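Local coordinates for protein putative non-ribosomal peptide synthetase (Actinomadura parvosata subsp. kistnae, PDB 6M7L) that is a condensation-domain-like part of a putative non-ribosomal peptide synthetase that probably does not itself form peptide bonds, its catalytic motif being degenerate, at residues A[353-357]-A[369-373]. Numbering follows the deposited sequence.
Sequences FERLA and HPIFQ
The ring of F353 is the bump of this contact: it projects from helix 353-360 into a hollow of the turn 369-373 lined by H369, P370, I371 and F372. With CG anti to the backbone N (chi1 174°), the phenyl points outward from the helix, and its far rim, CE1, CZ and CE2, does the touching. F353 CE2 meets H369 CE1 at 3.4 Å; the two rings are nearly parallel yet lie rim to rim, neither over the other's face. At the other corner, beyond CZ, F353 CE1 lies 3.4 Å from F372 CE2, with the planes inclined at 42°. The floor of the hollow is the P370 carbonyl, whose O lies 3.6 Å from F353 CZ, at the ring edge. I371 returns the fit, its CD1 entering the notch between F353 CE1 (3.7 Å) and L356 CD2 (4.0 Å). Farther along the helix, A357 CB rests against P370 CB. The hollow is held in shape from within, since H369 ND1 donates to F372 O (2.8 Å), nearly in the imidazole plane, and Q373 NE2 donates to H369 O. An alanine at F353 would remove the ring filling this hollow and would probably leave the rims of H369 and F372 without their mate and I371 CD1 with poorer packing. R30 of helix 26-34 touches H369 and P370, while A320 of strand 317-324 lies against I371 and F372. F353, H369 and F372 thus form an aromatic cluster through which helix 353-360 packs on the loop leading into strand 374-380, in the chloramphenicol acetyltransferase-like fold of condensation domains.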
# COMPACT_ATOMS: atom_id res chain seq x y z
N PHE A 353 -5.64 -27.56 -2.34
CA PHE A 353 -7.07 -27.86 -2.45
C PHE A 353 -7.38 -28.60 -3.74
O PHE A 353 -8.20 -29.53 -3.75
CB PHE A 353 -7.88 -26.57 -2.37
CG PHE A 353 -9.35 -26.76 -2.63
CD1 PHE A 353 -10.16 -27.31 -1.66
CD2 PHE A 353 -9.91 -26.40 -3.85
CE1 PHE A 353 -11.51 -27.50 -1.89
CE2 PHE A 353 -11.25 -26.59 -4.08
CZ PHE A 353 -12.06 -27.14 -3.10
N GLU A 354 -6.74 -28.21 -4.84
CA GLU A 354 -7.01 -28.87 -6.12
C GLU A 354 -6.55 -30.32 -6.12
O GLU A 354 -7.18 -31.16 -6.76
CB GLU A 354 -6.34 -28.09 -7.26
CG GLU A 354 -6.93 -26.70 -7.50
CD GLU A 354 -6.46 -25.67 -6.48
OE1 GLU A 354 -5.70 -26.04 -5.56
OE2 GLU A 354 -6.85 -24.49 -6.61
N ARG A 355 -5.46 -30.63 -5.41
CA ARG A 355 -5.05 -32.02 -5.30
C ARG A 355 -6.00 -32.81 -4.40
O ARG A 355 -6.37 -33.94 -4.72
CB ARG A 355 -3.62 -32.12 -4.78
CG ARG A 355 -3.10 -33.54 -4.68
CD ARG A 355 -3.18 -34.26 -6.02
NE ARG A 355 -3.11 -35.71 -5.87
CZ ARG A 355 -3.11 -36.57 -6.89
NH1 ARG A 355 -3.05 -37.87 -6.66
NH2 ARG A 355 -3.16 -36.12 -8.14
N LEU A 356 -6.40 -32.21 -3.28
CA LEU A 356 -7.40 -32.85 -2.42
C LEU A 356 -8.70 -33.10 -3.18
O LEU A 356 -9.34 -34.14 -3.01
CB LEU A 356 -7.67 -31.98 -1.19
CG LEU A 356 -8.86 -32.40 -0.33
CD1 LEU A 356 -8.66 -33.80 0.22
CD2 LEU A 356 -9.10 -31.41 0.80
N ALA A 357 -9.10 -32.15 -4.03
CA ALA A 357 -10.30 -32.34 -4.84
C ALA A 357 -10.19 -33.60 -5.68
O ALA A 357 -11.11 -34.43 -5.69
CB ALA A 357 -10.53 -31.11 -5.73
N HIS A 369 -18.85 -26.39 -7.69
CA HIS A 369 -17.50 -26.35 -7.14
C HIS A 369 -17.28 -27.54 -6.20
O HIS A 369 -18.20 -27.95 -5.49
CB HIS A 369 -17.27 -25.04 -6.40
CG HIS A 369 -15.84 -24.80 -6.04
ND1 HIS A 369 -15.32 -25.12 -4.80
CD2 HIS A 369 -14.81 -24.26 -6.74
CE1 HIS A 369 -14.04 -24.80 -4.77
NE2 HIS A 369 -13.71 -24.27 -5.93
N PRO A 370 -16.07 -28.11 -6.19
CA PRO A 370 -15.82 -29.28 -5.34
C PRO A 370 -15.86 -28.95 -3.86
O PRO A 370 -15.55 -27.83 -3.43
CB PRO A 370 -14.42 -29.73 -5.76
CG PRO A 370 -14.21 -29.13 -7.11
CD PRO A 370 -14.94 -27.83 -7.09
N ILE A 371 -16.27 -29.94 -3.07
CA ILE A 371 -16.23 -29.94 -1.61
C ILE A 371 -17.13 -28.86 -1.01
O ILE A 371 -17.93 -29.14 -0.11
CB ILE A 371 -14.79 -29.81 -1.09
CG1 ILE A 371 -13.92 -30.93 -1.67
CG2 ILE A 371 -14.77 -29.87 0.43
CD1 ILE A 371 -12.50 -30.94 -1.16
N PHE A 372 -17.00 -27.62 -1.48
CA PHE A 372 -17.86 -26.55 -1.01
C PHE A 372 -18.32 -25.70 -2.19
O PHE A 372 -17.63 -25.59 -3.20
CB PHE A 372 -17.17 -25.66 0.05
CG PHE A 372 -15.87 -25.05 -0.41
CD1 PHE A 372 -15.86 -23.84 -1.09
CD2 PHE A 372 -14.67 -25.68 -0.15
CE1 PHE A 372 -14.67 -23.28 -1.51
CE2 PHE A 372 -13.47 -25.12 -0.57
CZ PHE A 372 -13.48 -23.92 -1.25
N GLN A 373 -19.50 -25.12 -2.03
CA GLN A 373 -20.06 -24.20 -3.02
C GLN A 373 -20.28 -22.81 -2.45
O GLN A 373 -20.62 -21.90 -3.21
CB GLN A 373 -21.39 -24.74 -3.57
CG GLN A 373 -21.28 -26.09 -4.26
CD GLN A 373 -21.08 -27.24 -3.28
OE1 GLN A 373 -21.78 -27.33 -2.27
NE2 GLN A 373 -20.12 -28.11 -3.57